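Local coordinates for sensor protein kinase WalK (Staphylococcus aureus, PDB 4YWZ) that probably senses an as yet undefined signal outside the cell and, as an essential histidine kinase, relays it by phosphotransfer to its partner response regulator WalR, at residues 67-72 / 91-96; 32-35 / 41-44; 106-111 / 135-140. The protein carries 1 engineered substitution. One frame throughout, in Å; residues are numbered along the deposited sequence.

Interaction 1 of 3, residues 67-72 / 91-96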
loop_
_atom_site.group_PDB
_atom_site.type_symbol
_atom_site.label_atom_id
_atom_site.label_comp_id
_atom_site.label_asym_id
_atom_site.label_seq_id
_atom_site.Cartn_x
_atom_site.Cartn_y
_atom_site.Cartn_z
ATOM N N LYS A 67 -22.613 -18.104 9.934
ATOM C CA LYS A 67 -23.035 -18.007 11.358
ATOM C C LYS A 67 -22.682 -19.125 12.278
ATOM O O LYS A 67 -22.458 -18.948 13.467
ATOM C CB LYS A 67 -24.586 -17.947 11.425
ATOM C CG LYS A 67 -25.175 -16.626 11.139
ATOM C CD LYS A 67 -26.580 -16.577 11.755
ATOM C CE LYS A 67 -26.567 -16.041 13.190
ATOM N NZ LYS A 67 -26.429 -14.530 13.305
ATOM N N ASP A 68 -22.649 -20.315 11.726
ATOM C CA ASP A 68 -22.279 -21.473 12.465
ATOM C C ASP A 68 -20.816 -21.816 12.383
ATOM O O ASP A 68 -20.389 -22.915 12.698
ATOM C CB ASP A 68 -23.093 -22.694 11.924
ATOM C CG ASP A 68 -24.604 -22.501 12.043
ATOM O OD1 ASP A 68 -25.070 -21.917 13.006
ATOM O OD2 ASP A 68 -25.313 -22.857 11.118
ATOM N N GLN A 69 -19.960 -20.854 11.936
ATOM C CA GLN A 69 -18.528 -21.002 11.883
ATOM C C GLN A 69 -18.021 -21.936 10.809
ATOM O O GLN A 69 -16.856 -22.371 10.809
ATOM C CB GLN A 69 -17.953 -21.328 13.257
ATOM C CG GLN A 69 -18.357 -20.286 14.247
ATOM C CD GLN A 69 -17.974 -20.688 15.616
ATOM O OE1 GLN A 69 -16.747 -20.872 15.927
ATOM N NE2 GLN A 69 -18.993 -20.679 16.508
ATOM N N ILE A 70 -18.841 -22.208 9.808
ATOM C CA ILE A 70 -18.395 -23.054 8.714
ATOM C C ILE A 70 -17.752 -22.211 7.637
ATOM O O ILE A 70 -18.296 -21.147 7.254
ATOM C CB ILE A 70 -19.635 -23.750 8.090
ATOM C CG1 ILE A 70 -20.380 -24.619 9.121
ATOM C CG2 ILE A 70 -19.202 -24.589 6.894
ATOM C CD1 ILE A 70 -19.506 -25.658 9.711
ATOM N N ILE A 71 -16.567 -22.639 7.200
ATOM C CA ILE A 71 -15.862 -22.004 6.109
ATOM C C ILE A 71 -16.598 -22.288 4.819
ATOM O O ILE A 71 -16.669 -23.440 4.372
ATOM C CB ILE A 71 -14.417 -22.401 6.050
ATOM C CG1 ILE A 71 -13.708 -21.984 7.335
ATOM C CG2 ILE A 71 -13.713 -21.726 4.881
ATOM C CD1 ILE A 71 -12.388 -22.657 7.626
ATOM N N ILE A 72 -17.100 -21.232 4.198
ATOM C CA ILE A 72 -17.936 -21.330 2.965
ATOM C C ILE A 72 -17.097 -21.176 1.750
ATOM O O ILE A 72 -17.314 -21.875 0.669
ATOM C CB ILE A 72 -19.064 -20.237 3.007
ATOM C CG1 ILE A 72 -20.025 -20.426 4.187
ATOM C CG2 ILE A 72 -19.884 -20.213 1.714
ATOM C CD1 ILE A 72 -20.582 -21.830 4.268
ATOM N N SER A 91 -11.233 -15.510 17.296
ATOM C CA SER A 91 -11.413 -14.124 16.822
ATOM C C SER A 91 -12.615 -14.039 15.904
ATOM O O SER A 91 -13.414 -13.104 15.941
ATOM C CB SER A 91 -10.136 -13.578 16.126
ATOM O OG SER A 91 -9.848 -14.184 14.871
ATOM N N VAL A 92 -12.827 -15.084 15.130
ATOM C CA VAL A 92 -14.013 -15.183 14.241
ATOM C C VAL A 92 -15.280 -15.260 15.122
ATOM O O VAL A 92 -16.280 -14.582 14.873
ATOM C CB VAL A 92 -13.943 -16.375 13.299
ATOM C CG1 VAL A 92 -15.255 -16.702 12.558
ATOM C CG2 VAL A 92 -12.805 -16.183 12.293
ATOM N N GLN A 93 -15.242 -16.125 16.142
ATOM C CA GLN A 93 -16.370 -16.269 17.108
ATOM C C GLN A 93 -16.709 -14.923 17.727
ATOM O O GLN A 93 -17.922 -14.623 17.861
ATOM C CB GLN A 93 -16.034 -17.309 18.182
ATOM C CG GLN A 93 -15.876 -18.731 17.675
ATOM C CD GLN A 93 -15.157 -19.820 18.574
ATOM O OE1 GLN A 93 -14.317 -19.546 19.389
ATOM N NE2 GLN A 93 -15.450 -21.053 18.287
ATOM N N LYS A 94 -15.672 -14.158 18.115
ATOM C CA LYS A 94 -15.854 -12.863 18.723
ATOM C C LYS A 94 -16.626 -11.927 17.740
ATOM O O LYS A 94 -17.605 -11.267 18.058
ATOM C CB LYS A 94 -14.631 -12.276 19.312
ATOM C CG LYS A 94 -14.802 -10.951 19.950
ATOM C CD LYS A 94 -13.478 -10.456 20.539
ATOM C CE LYS A 94 -13.715 -9.238 21.367
ATOM N NZ LYS A 94 -12.522 -8.384 21.538
ATOM N N ALA A 95 -16.173 -11.851 16.502
ATOM C CA ALA A 95 -16.887 -10.999 15.507
ATOM C C ALA A 95 -18.310 -11.410 15.265
ATOM O O ALA A 95 -19.204 -10.580 15.160
ATOM C CB ALA A 95 -16.110 -11.063 14.188
ATOM N N LEU A 96 -18.527 -12.703 15.142
ATOM C CA LEU A 96 -19.872 -13.249 14.902
ATOM C C LEU A 96 -20.800 -12.896 16.084
ATOM O O LEU A 96 -22.006 -12.587 15.860
ATOM C CB LEU A 96 -19.803 -14.725 14.715
ATOM C CG LEU A 96 -19.253 -15.285 13.411
ATOM C CD1 LEU A 96 -19.126 -16.769 13.518
ATOM C CD2 LEU A 96 -20.010 -14.902 12.110
#
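Gln-93 starts the contact from helix 90-98 and meets Gln-69, which sits in the turn 67-70. Its NE2 donates to OE1 of Gln-69 at 2.7 Å. The bond is bent, with an N-H...O angle of 144°. OE1 is modelled implausibly near CG of the same Gln-93, so the geometry of the bond is doubtful. The two side chains cross at about a right angle, and their amide planes are 85° apart. The amides therefore do not stack.

One turn further on, Leu-96 points toward the loop. Its CD1 methyl meets CG of Gln-69 at 3.7 Å and the backbone O of Lys-67 at 4.0 Å. The aliphatic part of Gln-69 thus packs on leucine while its amide reaches back to Gln-93. Leu-96 also touches Val-130 of strand 129-138. The NZ of Lys-67 hydrogen-bonds to the backbone O of Val-130, so loop and helix meet the same strand end.

Gln-69 has a positive phi, as is common in tight turns. The turn joins strands 59-66 and 71-74 of a beta hairpin. A hairpin turn beside a helix lying on an antiparallel sheet fits the PAS-like fold of Cache sensor domains.

Interaction 2 of 3, residues 32-35 / 41-44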
loop_
_atom_site.group_PDB
_atom_site.type_symbol
_atom_site.label_atom_id
_atom_site.label_comp_id
_atom_site.label_asym_id
_atom_site.label_seq_id
_atom_site.Cartn_x
_atom_site.Cartn_y
_atom_site.Cartn_z
ATOM N N LYS A 32 -25.403 -6.378 -0.099
ATOM C CA LYS A 32 -26.316 -5.944 -1.200
ATOM C C LYS A 32 -26.785 -7.137 -1.983
ATOM O O LYS A 32 -27.957 -7.179 -2.372
ATOM C CB LYS A 32 -25.606 -4.901 -2.086
ATOM C CG LYS A 32 -25.471 -3.625 -1.303
ATOM C CD LYS A 32 -25.244 -2.360 -2.125
ATOM C CE LYS A 32 -25.277 -1.151 -1.187
ATOM N NZ LYS A 32 -24.582 0.024 -1.778
ATOM N N VAL A 33 -25.920 -8.125 -2.210
ATOM C CA VAL A 33 -26.334 -9.306 -2.906
ATOM C C VAL A 33 -27.423 -10.088 -2.151
ATOM O O VAL A 33 -28.407 -10.556 -2.744
ATOM C CB VAL A 33 -25.170 -10.257 -3.249
ATOM C CG1 VAL A 33 -25.683 -11.333 -4.144
ATOM C CG2 VAL A 33 -24.153 -9.502 -4.048
ATOM N N TYR A 34 -27.283 -10.173 -0.822
ATOM C CA TYR A 34 -28.373 -10.762 0.003
ATOM C C TYR A 34 -29.701 -9.972 -0.073
ATOM O O TYR A 34 -30.758 -10.579 -0.244
ATOM C CB TYR A 34 -27.917 -10.822 1.450
ATOM C CG TYR A 34 -27.087 -12.063 1.733
ATOM C CD1 TYR A 34 -25.787 -12.145 1.290
ATOM C CD2 TYR A 34 -27.584 -13.102 2.407
ATOM C CE1 TYR A 34 -25.007 -13.301 1.501
ATOM C CE2 TYR A 34 -26.830 -14.266 2.656
ATOM C CZ TYR A 34 -25.539 -14.350 2.203
ATOM O OH TYR A 34 -24.822 -15.515 2.491
ATOM N N ASP A 35 -29.611 -8.657 0.006
ATOM C CA ASP A 35 -30.804 -7.754 -0.034
ATOM C C ASP A 35 -31.487 -7.933 -1.387
ATOM O O ASP A 35 -32.706 -7.893 -1.493
ATOM C CB ASP A 35 -30.427 -6.325 0.098
ATOM C CG ASP A 35 -29.965 -5.925 1.488
ATOM O OD1 ASP A 35 -30.400 -6.540 2.459
ATOM O OD2 ASP A 35 -29.242 -4.909 1.544
ATOM N N ASN A 41 -29.656 -17.733 -3.212
ATOM C CA ASN A 41 -28.991 -17.322 -4.471
ATOM C C ASN A 41 -27.800 -16.410 -4.275
ATOM O O ASN A 41 -26.922 -16.342 -5.133
ATOM C CB ASN A 41 -30.010 -16.707 -5.427
ATOM C CG ASN A 41 -30.984 -17.756 -5.999
ATOM O OD1 ASN A 41 -30.683 -18.934 -6.111
ATOM N ND2 ASN A 41 -32.145 -17.307 -6.351
ATOM N N ALA A 42 -27.764 -15.630 -3.206
ATOM C CA ALA A 42 -26.606 -14.742 -2.997
ATOM C C ALA A 42 -25.346 -15.525 -2.736
ATOM O O ALA A 42 -24.220 -15.112 -3.182
ATOM C CB ALA A 42 -26.834 -13.833 -1.828
ATOM N N GLN A 43 -25.527 -16.620 -1.966
ATOM C CA GLN A 43 -24.395 -17.384 -1.385
ATOM C C GLN A 43 -23.533 -18.025 -2.498
ATOM O O GLN A 43 -22.517 -18.651 -2.220
ATOM C CB GLN A 43 -24.804 -18.370 -0.213
ATOM C CG GLN A 43 -23.640 -18.479 0.821
ATOM C CD GLN A 43 -23.832 -19.315 2.145
ATOM O OE1 GLN A 43 -23.692 -18.803 3.355
ATOM N NE2 GLN A 43 -24.010 -20.628 1.942
ATOM N N LYS A 44 -23.905 -17.816 -3.752
ATOM C CA LYS A 44 -23.111 -18.255 -4.885
ATOM C C LYS A 44 -22.323 -17.135 -5.584
ATOM O O LYS A 44 -21.474 -17.420 -6.425
ATOM C CB LYS A 44 -24.012 -18.945 -5.914
ATOM C CG LYS A 44 -24.906 -20.018 -5.308
ATOM C CD LYS A 44 -26.391 -19.705 -5.471
ATOM C CE LYS A 44 -26.924 -20.128 -6.854
ATOM N NZ LYS A 44 -28.304 -20.705 -6.773
HETATM O O HOH W 1 -25.961 -17.424 4.098
#
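Val-33 and Tyr-34 receive Ala-42 where the chain turns sharply from one helix into another. The long N-terminal helix 7-37 ends here, and the short helix 39-42 folds back against its last turns. The result is a sharp turn between two consecutive helices. It is consistent with the long N-terminal helix seen in many Cache-type sensor domains.

Apolar packing centres on one methyl. CB of Ala-42 is buried and points at the long helix. It touches CG1 of Val-33 at 3.6 Å. Val-33 turns this branch forward by placing CG1 anti to its own nitrogen (chi1 -171°). The CA atoms of Tyr-34 and Ala-42 are 5.3 Å apart, so the backbones come close, with room for little more than a methyl between them.

The same methyl makes a CH-pi contact. Ala-42 CB lies over one face of the Tyr-34 ring, 3.9 Å from its centroid and 19° off the ring normal. It sits somewhat toward the rim, nearest CD1. Tyr-34 also touches Val-126 of strand 114-126, which ties this turn to the sheet.

Polar contact is indirect. Tyr-34 OH and Gln-43 OE1 are 3.6 Å apart, and a water links them. Within the second segment, Lys-44 NZ donates to OD1 of Asn-41 at 3.0 Å.

The bridging water lies at the edge of the Tyr-34 ring, in its plane. It is 2.7 Å from Tyr-34 OH and donates to Gln-43 OE1 at 2.8 Å.

Interaction 3 of 3, residues 106-111 / 135-140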
loop_
_atom_site.group_PDB
_atom_site.type_symbol
_atom_site.label_atom_id
_atom_site.label_comp_id
_atom_site.label_asym_id
_atom_site.label_seq_id
_atom_site.Cartn_x
_atom_site.Cartn_y
_atom_site.Cartn_z
ATOM N N ILE A 106 -0.404 -12.315 13.901
ATOM C CA ILE A 106 -0.057 -13.736 14.020
ATOM C C ILE A 106 1.363 -13.866 13.370
ATOM O O ILE A 106 1.812 -12.931 12.730
ATOM C CB ILE A 106 -0.983 -14.763 13.409
ATOM C CG1 ILE A 106 -1.143 -14.681 11.885
ATOM C CG2 ILE A 106 -2.399 -14.660 14.057
ATOM C CD1 ILE A 106 -2.001 -15.651 11.181
ATOM N N LEU A 107 1.970 -14.989 13.720
ATOM C CA LEU A 107 3.156 -15.549 12.956
ATOM C C LEU A 107 2.756 -16.726 12.259
ATOM O O LEU A 107 2.226 -17.678 12.838
ATOM C CB LEU A 107 4.301 -15.836 13.946
ATOM C CG LEU A 107 4.874 -14.628 14.649
ATOM C CD1 LEU A 107 5.789 -15.214 15.779
ATOM C CD2 LEU A 107 5.689 -13.691 13.832
ATOM N N LYS A 108 3.011 -16.774 10.925
ATOM C CA LYS A 108 2.583 -17.858 10.141
ATOM C C LYS A 108 3.645 -18.147 9.071
ATOM O O LYS A 108 4.160 -17.201 8.462
ATOM C CB LYS A 108 1.265 -17.546 9.484
ATOM C CG LYS A 108 0.720 -18.592 8.626
ATOM C CD LYS A 108 -0.826 -18.463 8.523
ATOM C CE LYS A 108 -1.470 -19.419 7.595
ATOM N NZ LYS A 108 -2.967 -19.438 7.652
ATOM N N ASP A 109 3.920 -19.443 8.949
ATOM C CA ASP A 109 4.945 -19.898 7.934
ATOM C C ASP A 109 4.239 -20.446 6.782
ATOM O O ASP A 109 3.556 -21.469 6.798
ATOM C CB ASP A 109 5.956 -20.831 8.629
ATOM C CG ASP A 109 7.046 -21.344 7.711
ATOM O OD1 ASP A 109 7.018 -21.012 6.546
ATOM O OD2 ASP A 109 7.858 -22.154 8.219
ATOM N N TYR A 110 4.324 -19.725 5.673
ATOM C CA TYR A 110 3.735 -20.122 4.452
ATOM C C TYR A 110 4.673 -20.903 3.516
ATOM O O TYR A 110 4.310 -21.286 2.421
ATOM C CB TYR A 110 3.331 -18.888 3.694
ATOM C CG TYR A 110 2.270 -18.018 4.337
ATOM C CD1 TYR A 110 2.593 -16.961 5.153
ATOM C CD2 TYR A 110 0.932 -18.322 4.183
ATOM C CE1 TYR A 110 1.575 -16.125 5.704
ATOM C CE2 TYR A 110 -0.045 -17.511 4.735
ATOM C CZ TYR A 110 0.267 -16.403 5.456
ATOM O OH TYR A 110 -0.698 -15.606 6.091
ATOM N N GLY A 111 5.922 -20.990 3.939
ATOM C CA GLY A 111 6.952 -21.723 3.181
ATOM C C GLY A 111 8.321 -21.080 3.275
ATOM O O GLY A 111 9.277 -21.643 2.758
ATOM N N TYR A 135 -12.895 -12.989 7.045
ATOM C CA TYR A 135 -11.612 -13.147 7.679
ATOM C C TYR A 135 -10.526 -12.864 6.619
ATOM O O TYR A 135 -10.581 -13.426 5.545
ATOM C CB TYR A 135 -11.500 -14.621 8.096
ATOM C CG TYR A 135 -10.116 -15.122 8.502
ATOM C CD1 TYR A 135 -9.313 -15.690 7.563
ATOM C CD2 TYR A 135 -9.690 -15.096 9.821
ATOM C CE1 TYR A 135 -8.060 -16.214 7.908
ATOM C CE2 TYR A 135 -8.492 -15.649 10.193
ATOM C CZ TYR A 135 -7.650 -16.167 9.188
ATOM O OH TYR A 135 -6.382 -16.671 9.482
ATOM N N ILE A 136 -9.614 -11.995 6.947
ATOM C CA ILE A 136 -8.565 -11.557 6.026
ATOM C C ILE A 136 -7.223 -11.752 6.703
ATOM O O ILE A 136 -6.994 -11.333 7.820
ATOM C CB ILE A 136 -8.735 -10.120 5.630
ATOM C CG1 ILE A 136 -10.039 -9.920 4.914
ATOM C CG2 ILE A 136 -7.562 -9.650 4.764
ATOM C CD1 ILE A 136 -10.336 -8.480 4.618
ATOM N N GLU A 137 -6.302 -12.433 5.973
ATOM C CA GLU A 137 -4.825 -12.448 6.300
ATOM C C GLU A 137 -4.171 -11.469 5.323
ATOM O O GLU A 137 -4.328 -11.591 4.082
ATOM C CB GLU A 137 -4.184 -13.828 6.144
ATOM C CG GLU A 137 -4.676 -14.811 7.154
ATOM C CD GLU A 137 -4.028 -16.237 7.037
ATOM O OE1 GLU A 137 -3.112 -16.398 6.177
ATOM O OE2 GLU A 137 -4.595 -17.127 7.714
ATOM N N SER A 138 -3.541 -10.447 5.900
ATOM C CA SER A 138 -2.910 -9.378 5.116
ATOM C C SER A 138 -1.434 -9.355 5.391
ATOM O O SER A 138 -0.937 -9.627 6.499
ATOM C CB SER A 138 -3.660 -8.079 5.362
ATOM O OG SER A 138 -3.447 -7.612 6.631
ATOM N N LYS A 139 -0.705 -8.962 4.334
ATOM C CA LYS A 139 0.770 -9.066 4.315
ATOM C C LYS A 139 1.452 -7.875 4.943
ATOM O O LYS A 139 2.305 -7.153 4.336
ATOM C CB LYS A 139 1.192 -9.251 2.877
ATOM C CG LYS A 139 0.699 -10.493 2.178
ATOM C CD LYS A 139 1.132 -10.543 0.750
ATOM C CE LYS A 139 0.556 -11.772 0.104
ATOM N NZ LYS A 139 0.948 -12.014 -1.328
ATOM N N ILE A 140 1.195 -7.644 6.217
ATOM C CA ILE A 140 1.782 -6.531 6.945
ATOM C C ILE A 140 3.345 -6.619 7.051
ATOM O O ILE A 140 3.968 -5.582 7.326
ATOM C CB ILE A 140 1.148 -6.347 8.330
ATOM C CG1 ILE A 140 1.268 -4.932 8.817
ATOM C CG2 ILE A 140 1.648 -7.371 9.333
ATOM C CD1 ILE A 140 0.300 -4.591 9.897
#
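Glu-137 turns its CG anti to the carbonyl carbon (chi1 -68°) and then runs out straight, which carries its carboxylate across to Lys-108 and Tyr-110. Lys-108 sets out differently, with CG opposite its backbone nitrogen (chi1 179°), and stays extended to NZ. The two chains cross at about a right angle.

The strands that bear them are not neighbours. Strand 114-126 runs between 102-109 and 129-138, so the side chains reach over it on one face of the sheet. Residues Ile-136 and Ser-138 touch helix 7-37, which packs on the other face. This layout is consistent with the PAS-like fold of Cache domains.

Lys-108 NZ makes a salt bridge with Glu-137 OE2 at 2.8 Å. It arrives on the syn side of that oxygen, close to the carboxylate plane. CG of Lys-108 lies over one face of the Tyr-110 ring, toward its rim, so lysine and tyrosine approach the acid together. Tyr-110 OH donates to Glu-137 OE1 at 2.5 Å, a short bond. It comes from above the carboxylate plane, 42° out of it. Glu-137 OE1 itself lies at the edge of the tyrosine ring.

A second tyrosine joins from the acid's own strand. Tyr-135 OH gives its hydrogen to the anti lone pair of Glu-137 OE2, at 2.6 Å. OE2 thus takes two donors from different sides. Arg-63 makes only a long, weak ion pair with the same oxygen.

Close by, Asp-109 OD1 accepts from the backbone N of Gly-111 in an Asx turn.

Three donors from three residues fix the rotation of a buried carboxylate. With lysine and two hydroxyls around it, Glu-137 probably stays ionised, its charge balanced chiefly by Lys-108.

In the fold
Interactions 1 and 3 belong to the five-stranded antiparallel sheet; interaction 2 joins two helices and only touches it. None is wholly buried. Interaction 1 is a surface contact, part amide and part apolar, between a hairpin turn and helix 90-98. Interaction 2 is partly buried around Ala-42 and mostly apolar, and holds the turn after the long N-terminal helix. Interaction 3 is partly buried around Glu-137, but charged, and links two strands across a third. Interactions 1 and 3 meet where Val-92 packs on Tyr-135. Interactions 1 and 2 meet through Ile-72 and Gln-43. The nearest atoms of interactions 2 and 3 are about 13 Å apart, and the two contacts lie on opposite sides of the chain's centre.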